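Local coordinates for membrane protein, putative (Geobacter sulfurreducens PCA, PDB 2QYB), which is poorly characterised but probably combines sodium:solute symporter-like transport with phosphatase activity, the chain described being its GAF domain, at residues Pro121-Leu126 against Gln154-Val159; Leu42-Glu45 against Leu49-Arg52; Ser55-Ala60 against Phe129-Val134. All blocks are in the same frame, centred on the assembly; numbering follows the deposited sequence.

Contact 1 (Pro121-Leu126 against Gln154-Val159); sequences PPFGIL and QAVKIV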
ATOM      1  N   PRO A 121      19.445 -17.962  -3.191  1.00 39.25           N
ATOM      2  CA  PRO A 121      19.821 -16.879  -2.327  1.00 38.38           C
ATOM      3  C   PRO A 121      18.613 -15.972  -2.092  1.00 37.46           C
ATOM      4  O   PRO A 121      17.838 -15.743  -3.002  1.00 37.47           O
ATOM      5  CB  PRO A 121      20.948 -16.151  -3.096  1.00 38.68           C
ATOM      6  CG  PRO A 121      21.167 -16.907  -4.392  1.00 38.80           C
ATOM      7  CD  PRO A 121      20.072 -17.889  -4.539  1.00 39.21           C
ATOM      8  N   PRO A 122      18.454 -15.481  -0.866  1.00 36.63           N
ATOM      9  CA  PRO A 122      17.356 -14.623  -0.525  1.00 36.83           C
ATOM     10  C   PRO A 122      17.390 -13.347  -1.324  1.00 36.16           C
ATOM     11  O   PRO A 122      18.483 -12.849  -1.645  1.00 36.15           O
ATOM     12  CB  PRO A 122      17.567 -14.329   0.972  1.00 36.65           C
ATOM     13  CG  PRO A 122      18.983 -14.546   1.212  1.00 37.22           C
ATOM     14  CD  PRO A 122      19.334 -15.706   0.292  1.00 37.57           C
ATOM     15  N   PHE A 123      16.196 -12.866  -1.654  1.00 35.22           N
ATOM     16  CA  PHE A 123      16.049 -11.601  -2.346  1.00 35.19           C
ATOM     17  C   PHE A 123      15.243 -10.540  -1.587  1.00 33.82           C
ATOM     18  O   PHE A 123      14.948  -9.470  -2.139  1.00 31.66           O
ATOM     19  CB  PHE A 123      15.523 -11.806  -3.770  1.00 36.59           C
ATOM     20  CG  PHE A 123      14.235 -12.570  -3.867  1.00 38.31           C
ATOM     21  CD1 PHE A 123      14.224 -13.860  -4.390  1.00 41.16           C
ATOM     22  CD2 PHE A 123      13.044 -11.993  -3.525  1.00 39.81           C
ATOM     23  CE1 PHE A 123      13.045 -14.565  -4.523  1.00 40.60           C
ATOM     24  CE2 PHE A 123      11.863 -12.699  -3.663  1.00 40.67           C
ATOM     25  CZ  PHE A 123      11.870 -13.975  -4.151  1.00 39.67           C
ATOM     26  N   GLY A 124      14.959 -10.848  -0.317  1.00 33.14           N
ATOM     27  CA  GLY A 124      14.295  -9.959   0.610  1.00 32.94           C
ATOM     28  C   GLY A 124      14.207 -10.490   2.035  1.00 32.68           C
ATOM     29  O   GLY A 124      14.672 -11.586   2.334  1.00 32.30           O
ATOM     30  N   ILE A 125      13.622  -9.664   2.911  1.00 31.80           N
ATOM     31  CA  ILE A 125      13.336  -9.991   4.307  1.00 31.19           C
ATOM     32  C   ILE A 125      11.861  -9.686   4.681  1.00 29.58           C
ATOM     33  O   ILE A 125      11.334  -8.666   4.357  1.00 30.04           O
ATOM     34  CB  ILE A 125      14.275  -9.216   5.252  1.00 30.88           C
ATOM     35  CG1 ILE A 125      15.733  -9.686   5.041  1.00 33.49           C
ATOM     36  CG2 ILE A 125      13.914  -9.448   6.695  1.00 30.44           C
ATOM     37  CD1 ILE A 125      16.030 -11.182   5.438  1.00 31.44           C
ATOM     38  N   LEU A 126      11.226 -10.617   5.349  1.00 28.20           N
ATOM     39  CA  LEU A 126       9.978 -10.396   5.991  1.00 28.22           C
ATOM     40  C   LEU A 126      10.299 -10.131   7.457  1.00 27.91           C
ATOM     41  O   LEU A 126      10.820 -11.006   8.106  1.00 27.43           O
ATOM     42  CB  LEU A 126       9.075 -11.647   5.840  1.00 27.93           C
ATOM     43  CG  LEU A 126       7.842 -11.700   6.734  1.00 28.32           C
ATOM     44  CD1 LEU A 126       6.924 -10.477   6.422  1.00 26.46           C
ATOM     45  CD2 LEU A 126       7.082 -13.099   6.697  1.00 27.54           C
ATOM     46  N   GLN A 154       7.771 -16.943  -4.016  1.00 37.73           N
ATOM     47  CA  GLN A 154       7.232 -17.469  -5.240  1.00 39.08           C
ATOM     48  C   GLN A 154       6.605 -16.376  -6.090  1.00 39.46           C
ATOM     49  O   GLN A 154       6.874 -16.292  -7.303  1.00 39.55           O
ATOM     50  CB  GLN A 154       6.205 -18.550  -4.961  1.00 39.40           C
ATOM     51  CG  GLN A 154       5.792 -19.279  -6.204  1.00 41.70           C
ATOM     52  CD  GLN A 154       6.973 -19.927  -6.896  1.00 44.33           C
ATOM     53  OE1 GLN A 154       7.248 -21.110  -6.670  1.00 46.75           O
ATOM     54  NE2 GLN A 154       7.699 -19.153  -7.729  1.00 43.59           N
ATOM     55  N   ALA A 155       5.776 -15.547  -5.445  1.00 39.66           N
ATOM     56  CA  ALA A 155       5.033 -14.491  -6.131  1.00 39.58           C
ATOM     57  C   ALA A 155       5.968 -13.468  -6.784  1.00 40.41           C
ATOM     58  O   ALA A 155       5.692 -12.978  -7.879  1.00 41.01           O
ATOM     59  CB  ALA A 155       4.090 -13.821  -5.165  1.00 38.56           C
ATOM     60  N   VAL A 156       7.069 -13.127  -6.115  1.00 41.18           N
ATOM     61  CA  VAL A 156       8.046 -12.173  -6.675  1.00 41.63           C
ATOM     62  C   VAL A 156       8.702 -12.728  -7.948  1.00 42.49           C
ATOM     63  O   VAL A 156       8.707 -12.078  -9.015  1.00 42.67           O
ATOM     64  CB  VAL A 156       9.140 -11.834  -5.643  1.00 41.37           C
ATOM     65  CG1 VAL A 156      10.278 -11.072  -6.289  1.00 41.42           C
ATOM     66  CG2 VAL A 156       8.537 -11.032  -4.483  1.00 41.73           C
ATOM     67  N   LYS A 157       9.270 -13.924  -7.813  1.00 43.35           N
ATOM     68  CA  LYS A 157       9.843 -14.655  -8.928  1.00 44.07           C
ATOM     69  C   LYS A 157       8.887 -14.722 -10.133  1.00 44.75           C
ATOM     70  O   LYS A 157       9.331 -14.535 -11.269  1.00 44.28           O
ATOM     71  CB  LYS A 157      10.291 -16.059  -8.489  1.00 44.21           C
ATOM     72  CG  LYS A 157      11.831 -16.203  -8.341  1.00 44.98           C
ATOM     73  CD  LYS A 157      12.288 -17.636  -7.876  1.00 45.32           C
ATOM     74  CE  LYS A 157      12.295 -18.708  -8.982  1.00 44.45           C
ATOM     75  NZ  LYS A 157      12.015 -20.013  -8.371  1.00 42.74           N
ATOM     76  N   ILE A 158       7.592 -14.972  -9.894  1.00 45.60           N
ATOM     77  CA  ILE A 158       6.596 -14.915 -10.979  1.00 46.08           C
ATOM     78  C   ILE A 158       6.823 -13.645 -11.817  1.00 46.29           C
ATOM     79  O   ILE A 158       6.872 -13.708 -13.031  1.00 46.73           O
ATOM     80  CB  ILE A 158       5.092 -14.989 -10.469  1.00 46.43           C
ATOM     81  CG1 ILE A 158       4.680 -16.437 -10.134  1.00 47.49           C
ATOM     82  CG2 ILE A 158       4.101 -14.461 -11.551  1.00 46.20           C
ATOM     83  CD1 ILE A 158       3.758 -16.561  -8.896  1.00 46.79           C
ATOM     84  N   VAL A 159       6.958 -12.500 -11.164  1.00 46.81           N
ATOM     85  CA  VAL A 159       7.322 -11.262 -11.850  1.00 46.55           C
ATOM     86  C   VAL A 159       8.846 -11.265 -12.009  1.00 47.21           C
ATOM     87  O   VAL A 159       9.368 -11.033 -13.090  1.00 47.32           O
ATOM     88  CB  VAL A 159       6.900 -10.009 -11.056  1.00 46.80           C
ATOM     89  CG1 VAL A 159       7.080  -8.776 -11.920  1.00 45.91           C
ATOM     90  CG2 VAL A 159       5.458 -10.131 -10.549  1.00 44.48           C
TER
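The chain meets V156 and K157 at F123, just after P121 and P122, and this one side chain carries the strand side of the contact. F123 points its side chain toward the C-terminal turn of helix 139-158. Its CG sits between the backbone N and the carbonyl carbon (chi1 55°), which swings the ring out from the strand to the helix. V156 comes from the opposite direction. The CE2 corner of F123 lies 3.5 Å from V156 CG1 and equally near V156 CB, while F123 CZ is 3.8 Å from V156 CB. V156 CG2 also reaches CE2, so the whole isopropyl group bears on one corner of the ring. At the other margin, F123 CE1 is 4.3 Å from K157 CG. Only the aliphatic root of K157 takes part. Its NZ runs off toward E120, with which it makes a long, weak ion pair. F123 and G124 both face I115 of the neighbouring strand in a classic beta bulge, and F123 also shares a backbone hydrogen bond with V43. The contact thus joins one end of a central strand of the GAF-domain sheet to the last helix. M12 of the second subunit packs on V156, placing the contact beside the dimer interface. Replacing the F123 ring by the methyl of an alanine is likely to leave V156 without its partner on this side and open a gap between sheet and helix. Between these segments the attachment is carbon against carbon, with 140 Å² buried, so it rests on shape and apolar cover rather than on directed bonds.

Contact 2 (Leu42-Glu45 against Leu49-Arg52); sequences LVDE and LRVR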
ATOM      1  N   LEU A  42      12.625  -5.827  -0.344  1.00 32.50           N
ATOM      2  CA  LEU A  42      13.212  -6.532  -1.476  1.00 32.90           C
ATOM      3  C   LEU A  42      14.480  -5.825  -1.907  1.00 34.23           C
ATOM      4  O   LEU A  42      14.582  -4.611  -1.834  1.00 34.61           O
ATOM      5  CB  LEU A  42      12.216  -6.627  -2.645  1.00 32.39           C
ATOM      6  CG  LEU A  42      10.888  -7.343  -2.337  1.00 32.90           C
ATOM      7  CD1 LEU A  42       9.840  -7.363  -3.523  1.00 31.11           C
ATOM      8  CD2 LEU A  42      11.148  -8.742  -1.803  1.00 31.32           C
ATOM      9  N   VAL A  43      15.460  -6.598  -2.347  1.00 36.17           N
ATOM     10  CA  VAL A  43      16.665  -6.009  -2.835  1.00 37.97           C
ATOM     11  C   VAL A  43      16.365  -5.286  -4.136  1.00 38.91           C
ATOM     12  O   VAL A  43      15.631  -5.804  -4.970  1.00 39.13           O
ATOM     13  CB  VAL A  43      17.807  -7.037  -3.031  1.00 38.39           C
ATOM     14  CG1 VAL A  43      19.065  -6.295  -3.406  1.00 39.09           C
ATOM     15  CG2 VAL A  43      18.072  -7.797  -1.753  1.00 38.53           C
ATOM     16  N   ASP A  44      16.922  -4.083  -4.295  1.00 40.36           N
ATOM     17  CA  ASP A  44      16.835  -3.370  -5.557  1.00 41.84           C
ATOM     18  C   ASP A  44      18.085  -3.737  -6.363  1.00 42.76           C
ATOM     19  O   ASP A  44      18.941  -4.469  -5.874  1.00 43.31           O
ATOM     20  CB  ASP A  44      16.678  -1.850  -5.338  1.00 40.95           C
ATOM     21  CG  ASP A  44      17.910  -1.200  -4.709  1.00 40.00           C
ATOM     22  OD1 ASP A  44      18.947  -1.894  -4.563  1.00 36.02           O
ATOM     23  OD2 ASP A  44      17.850   0.012  -4.383  1.00 36.33           O
ATOM     24  N   GLU A  45      18.165  -3.242  -7.596  1.00 44.06           N
ATOM     25  CA  GLU A  45      19.345  -3.431  -8.471  1.00 44.97           C
ATOM     26  C   GLU A  45      20.686  -3.179  -7.748  1.00 45.31           C
ATOM     27  O   GLU A  45      21.628  -3.932  -7.927  1.00 46.21           O
ATOM     28  CB  GLU A  45      19.286  -2.525  -9.729  1.00 45.92           C
ATOM     29  CG  GLU A  45      17.874  -1.954 -10.114  1.00 49.10           C
ATOM     30  CD  GLU A  45      17.501  -0.677  -9.321  1.00 52.57           C
ATOM     31  OE1 GLU A  45      18.267   0.323  -9.381  1.00 54.96           O
ATOM     32  OE2 GLU A  45      16.451  -0.676  -8.639  1.00 52.51           O
ATOM     33  N   LEU A  49      18.082  -3.251   0.553  1.00 35.83           N
ATOM     34  CA  LEU A  49      16.782  -3.787   0.993  1.00 35.75           C
ATOM     35  C   LEU A  49      15.771  -2.648   1.150  1.00 34.87           C
ATOM     36  O   LEU A  49      15.771  -1.918   2.149  1.00 34.81           O
ATOM     37  CB  LEU A  49      16.905  -4.568   2.305  1.00 35.72           C
ATOM     38  CG  LEU A  49      17.458  -5.996   2.211  1.00 37.04           C
ATOM     39  CD1 LEU A  49      17.726  -6.526   3.605  1.00 35.25           C
ATOM     40  CD2 LEU A  49      16.494  -6.937   1.451  1.00 37.61           C
ATOM     41  N   ARG A  50      14.934  -2.497   0.128  1.00 34.50           N
ATOM     42  CA  ARG A  50      13.970  -1.442   0.048  1.00 34.04           C
ATOM     43  C   ARG A  50      12.640  -1.920   0.612  1.00 33.77           C
ATOM     44  O   ARG A  50      12.147  -2.994   0.230  1.00 32.84           O
ATOM     45  CB  ARG A  50      13.772  -1.040  -1.417  1.00 35.07           C
ATOM     46  CG  ARG A  50      15.003  -0.444  -2.135  1.00 38.42           C
ATOM     47  CD  ARG A  50      15.241   1.034  -1.867  1.00 42.35           C
ATOM     48  NE  ARG A  50      13.988   1.795  -1.798  1.00 45.15           N
ATOM     49  CZ  ARG A  50      13.380   2.450  -2.803  1.00 46.50           C
ATOM     50  NH1 ARG A  50      12.221   3.066  -2.565  1.00 46.18           N
ATOM     51  NH2 ARG A  50      13.884   2.486  -4.037  1.00 46.13           N
ATOM     52  N   VAL A  51      12.034  -1.090   1.460  1.00 32.95           N
ATOM     53  CA  VAL A  51      10.639  -1.296   1.884  1.00 32.25           C
ATOM     54  C   VAL A  51       9.653  -1.233   0.709  1.00 32.85           C
ATOM     55  O   VAL A  51       9.525  -0.194   0.010  1.00 32.07           O
ATOM     56  CB  VAL A  51      10.179  -0.273   2.925  1.00 31.63           C
ATOM     57  CG1 VAL A  51       8.720  -0.538   3.283  1.00 29.96           C
ATOM     58  CG2 VAL A  51      11.113  -0.310   4.150  1.00 29.37           C
ATOM     59  N   ARG A  52       8.989  -2.378   0.479  1.00 32.29           N
ATOM     60  CA  ARG A  52       8.034  -2.514  -0.623  1.00 30.96           C
ATOM     61  C   ARG A  52       6.607  -2.797  -0.156  1.00 30.00           C
ATOM     62  O   ARG A  52       5.694  -2.645  -0.916  1.00 30.67           O
ATOM     63  CB  ARG A  52       8.505  -3.617  -1.579  1.00 30.27           C
ATOM     64  CG  ARG A  52       9.860  -3.339  -2.237  1.00 29.16           C
ATOM     65  CD  ARG A  52       9.954  -1.899  -2.774  1.00 29.56           C
ATOM     66  NE  ARG A  52      11.018  -1.732  -3.742  1.00 27.07           N
ATOM     67  CZ  ARG A  52      11.243  -0.621  -4.421  1.00 28.74           C
ATOM     68  NH1 ARG A  52      10.470   0.429  -4.242  1.00 31.32           N
ATOM     69  NH2 ARG A  52      12.246  -0.554  -5.294  1.00 30.80           N
TER
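D44 and R50 set their flat groups almost square to each other, with carboxylate and guanidinium planes 80° apart. They meet through the aliphatic chain: D44 OD2 lies 3.7 Å from R50 CG, whereas D44 OD2 and R50 NH2 stand 4.7 Å apart. One face of the R50 guanidinium carries NH1 of R52, 3.5 Å above the plane and displaced toward the rim. One face of the R52 guanidinium in turn carries R50 CB, again near the rim. R50 is bent at chi2 and chi3, which turns its guanidinium back beside that of R52. Residues outside the segments hold these groups: R50 NE forms a salt bridge with D66, R52 NH1 one with D17 of the second subunit, R52 NH2 bonds to N13 of that subunit, and D44 OD1 accepts a hydrogen bond from the backbone N of V48 in the turn. The two nearby arginine charges are probably offset by D66 and D17.

The framework is a beta hairpin, strands 37-43 and 49-56, at the margin of the antiparallel GAF-domain sheet. L42 and R50 form a hydrogen-bonded pair. L42 N donates to R50 O at 2.9 Å and R50 N donates to L42 O at the same length, with N-H...O angles of 155° and 163°. V43 and L49 follow as a non-hydrogen-bonded pair. On their face of the sheet, which F79 covers, V43 CG2 touches L49 CD2 at 3.7 Å. The other face has L42 and R50. There, beside I20 of the second subunit, L42 CB and CG both approach R52 CG, each at 4.1 Å.

Contact 3 (Ser55-Ala60 against Phe129-Val134); sequences SGKGIA and FSRTIV
R131 reaches across from the end of strand 124-130 and grips the carbonyl oxygen of K57, in the loop that follows strand 49-56. These two strands flank strand 37-43 in the antiparallel GAF-domain sheet, so the arginine spans the end of the strand between them. An ST turn at S130 lies at the base of its reach. Both terminal nitrogens converge on one acceptor. R131 NH2 donates to K57 O at 2.8 Å with an N-H...O angle of 144°. R131 NH1 adds a weak bond to K57 O at 3.0 Å. The oxygen sits at the edge of the guanidinium, near its plane. The carbonyl side is less regular: NH2 stands 42° out of the carbonyl plane. The pair of bonds probably limits rotation of the guanidinium.

K57 CG also comes within 3.6 Å of R131 NH2, the two side chains crossing at an angle. The lysine amine bends off, and K57 NZ remains 5.7 Å from R131 NH2. The next residue, G58, brings its CA toward R131 NH1. A beta carbon on G58 would come tight against that nitrogen, and the backbone angles there also call for glycine. G56 has backbone angles of the same demanding kind.

The arginine is extended through chi2 (-176°) and kinks at chi3, which turns the guanidinium onto the carbonyl. Its backbone is fixed from behind. S130 OG accepts from T132 N at 2.9 Å, the ST turn, and from I133 N at the same length, the ST motif. S130 OG also bonds to the backbone O of K34. One carboxylate oxygen, D36 OD2, accepts from R131 N and is hydrogen-bonded to T132 OG1 as well.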
ATOM      1  N   SER A  55       2.287  -3.502   6.855  1.00 34.16           N
ATOM      2  CA  SER A  55       0.944  -3.410   7.432  1.00 35.13           C
ATOM      3  C   SER A  55       1.109  -3.063   8.916  1.00 35.23           C
ATOM      4  O   SER A  55       2.112  -3.370   9.482  1.00 34.29           O
ATOM      5  CB  SER A  55       0.143  -4.711   7.227  1.00 35.06           C
ATOM      6  OG  SER A  55      -1.201  -4.606   7.732  1.00 33.90           O
ATOM      7  N   GLY A  56       0.125  -2.407   9.513  1.00 36.58           N
ATOM      8  CA  GLY A  56       0.245  -1.924  10.877  1.00 38.11           C
ATOM      9  C   GLY A  56       0.895  -0.540  10.931  1.00 39.41           C
ATOM     10  O   GLY A  56       1.275   0.044   9.907  1.00 40.35           O
ATOM     11  N   LYS A  57       1.057  -0.030  12.137  1.00 40.70           N
ATOM     12  CA  LYS A  57       1.622   1.303  12.339  1.00 41.63           C
ATOM     13  C   LYS A  57       3.021   1.207  12.924  1.00 41.68           C
ATOM     14  O   LYS A  57       3.339   0.244  13.569  1.00 41.86           O
ATOM     15  CB  LYS A  57       0.682   2.166  13.213  1.00 42.26           C
ATOM     16  CG  LYS A  57      -0.097   1.417  14.319  1.00 42.24           C
ATOM     17  CD  LYS A  57      -1.001   2.358  15.124  1.00 42.60           C
ATOM     18  CE  LYS A  57      -1.033   1.981  16.611  1.00 43.26           C
ATOM     19  NZ  LYS A  57      -2.363   2.266  17.237  1.00 44.90           N
ATOM     20  N   GLY A  58       3.855   2.205  12.650  1.00 42.88           N
ATOM     21  CA  GLY A  58       5.287   2.211  12.998  1.00 43.59           C
ATOM     22  C   GLY A  58       6.252   2.345  11.820  1.00 44.35           C
ATOM     23  O   GLY A  58       7.461   2.475  12.024  1.00 45.57           O
ATOM     24  N   ILE A  59       5.760   2.311  10.580  1.00 45.07           N
ATOM     25  CA  ILE A  59       6.677   2.437   9.425  1.00 45.74           C
ATOM     26  C   ILE A  59       7.443   3.785   9.364  1.00 46.67           C
ATOM     27  O   ILE A  59       8.522   3.873   8.752  1.00 47.62           O
ATOM     28  CB  ILE A  59       5.943   2.229   8.067  1.00 46.45           C
ATOM     29  CG1 ILE A  59       6.866   1.495   7.050  1.00 46.80           C
ATOM     30  CG2 ILE A  59       5.368   3.605   7.492  1.00 44.34           C
ATOM     31  CD1 ILE A  59       7.263   0.088   7.448  1.00 43.03           C
ATOM     32  N   ALA A  60       6.886   4.825   9.989  1.00 46.43           N
ATOM     33  CA  ALA A  60       7.507   6.141  10.000  1.00 46.75           C
ATOM     34  C   ALA A  60       8.587   6.263  11.107  1.00 46.70           C
ATOM     35  O   ALA A  60       9.216   7.319  11.244  1.00 45.95           O
ATOM     36  CB  ALA A  60       6.422   7.242  10.149  1.00 46.34           C
ATOM     37  N   PHE A 129       6.852  -7.610  14.023  1.00 33.38           N
ATOM     38  CA  PHE A 129       7.028  -7.004  15.342  1.00 33.61           C
ATOM     39  C   PHE A 129       5.727  -7.065  16.114  1.00 33.53           C
ATOM     40  O   PHE A 129       4.695  -6.775  15.582  1.00 34.53           O
ATOM     41  CB  PHE A 129       7.413  -5.538  15.170  1.00 32.24           C
ATOM     42  CG  PHE A 129       8.590  -5.325  14.282  1.00 33.31           C
ATOM     43  CD1 PHE A 129       9.895  -5.160  14.846  1.00 33.33           C
ATOM     44  CD2 PHE A 129       8.426  -5.266  12.885  1.00 30.33           C
ATOM     45  CE1 PHE A 129      10.982  -4.952  14.044  1.00 29.40           C
ATOM     46  CE2 PHE A 129       9.507  -5.066  12.087  1.00 29.68           C
ATOM     47  CZ  PHE A 129      10.799  -4.913  12.652  1.00 30.19           C
ATOM     48  N   SER A 130       5.787  -7.457  17.362  1.00 35.08           N
ATOM     49  CA  SER A 130       4.664  -7.308  18.277  1.00 36.31           C
ATOM     50  C   SER A 130       4.998  -6.237  19.346  1.00 37.05           C
ATOM     51  O   SER A 130       6.013  -6.314  19.991  1.00 35.59           O
ATOM     52  CB  SER A 130       4.364  -8.643  18.955  1.00 35.66           C
ATOM     53  OG  SER A 130       3.392  -8.502  19.973  1.00 34.32           O
ATOM     54  N   ARG A 131       4.130  -5.234  19.474  1.00 38.83           N
ATOM     55  CA  ARG A 131       4.077  -4.358  20.649  1.00 40.74           C
ATOM     56  C   ARG A 131       3.147  -4.926  21.743  1.00 41.40           C
ATOM     57  O   ARG A 131       2.817  -4.230  22.721  1.00 41.16           O
ATOM     58  CB  ARG A 131       3.621  -2.948  20.234  1.00 40.36           C
ATOM     59  CG  ARG A 131       4.657  -2.261  19.372  1.00 42.82           C
ATOM     60  CD  ARG A 131       4.296  -0.854  19.019  1.00 43.75           C
ATOM     61  NE  ARG A 131       3.230  -0.866  18.030  1.00 47.51           N
ATOM     62  CZ  ARG A 131       3.393  -0.731  16.712  1.00 49.13           C
ATOM     63  NH1 ARG A 131       4.610  -0.537  16.188  1.00 49.33           N
ATOM     64  NH2 ARG A 131       2.309  -0.759  15.916  1.00 49.41           N
ATOM     65  N   THR A 132       2.757  -6.194  21.586  1.00 42.39           N
ATOM     66  CA  THR A 132       1.607  -6.770  22.331  1.00 42.99           C
ATOM     67  C   THR A 132       2.095  -7.881  23.289  1.00 43.67           C
ATOM     68  O   THR A 132       1.693  -7.894  24.443  1.00 44.64           O
ATOM     69  CB  THR A 132       0.467  -7.331  21.346  1.00 43.70           C
ATOM     70  OG1 THR A 132       0.113  -6.352  20.342  1.00 43.50           O
ATOM     71  CG2 THR A 132      -0.809  -7.779  22.119  1.00 42.31           C
ATOM     72  N   ILE A 133       2.972  -8.760  22.806  1.00 43.57           N
ATOM     73  CA  ILE A 133       3.394  -9.935  23.571  1.00 43.58           C
ATOM     74  C   ILE A 133       4.876 -10.289  23.397  1.00 43.83           C
ATOM     75  O   ILE A 133       5.498  -9.937  22.394  1.00 43.65           O
ATOM     76  CB  ILE A 133       2.537 -11.168  23.228  1.00 43.98           C
ATOM     77  CG1 ILE A 133       2.033 -11.839  24.508  1.00 45.26           C
ATOM     78  CG2 ILE A 133       3.332 -12.151  22.383  1.00 42.54           C
ATOM     79  CD1 ILE A 133       2.560 -11.208  25.777  1.00 45.32           C
ATOM     80  N   VAL A 134       5.428 -10.989  24.387  1.00 44.06           N
ATOM     81  CA  VAL A 134       6.717 -11.641  24.280  1.00 44.34           C
ATOM     82  C   VAL A 134       6.451 -13.122  24.024  1.00 44.85           C
ATOM     83  O   VAL A 134       5.324 -13.570  24.233  1.00 44.62           O
ATOM     84  CB  VAL A 134       7.585 -11.443  25.580  1.00 44.79           C
ATOM     85  CG1 VAL A 134       7.827  -9.933  25.859  1.00 43.74           C
ATOM     86  CG2 VAL A 134       6.970 -12.154  26.803  1.00 42.59           C
TER

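From the N terminus, contact 2 comes first and closes the short turn of the hairpin, pairing strands 37-43 and 49-56 at the sheet margin. Strand 49-56 runs on into contact 3, whose long loop closes only at 129-134, where it joins the loops after strands 49-56 and 124-130. Before it does, contact 1 opens at 121-126, and it closes at 154-159 near the modelled end, tying a central strand to helix 139-158. Contacts 1 and 3 therefore cross, while contact 2 precedes both. Contacts 1 and 2 have centres about 10 Å apart, touch directly and both reach the second subunit. Contact 3 sits at the far end of the same sheet, its centre about 23 Å from that of contact 1.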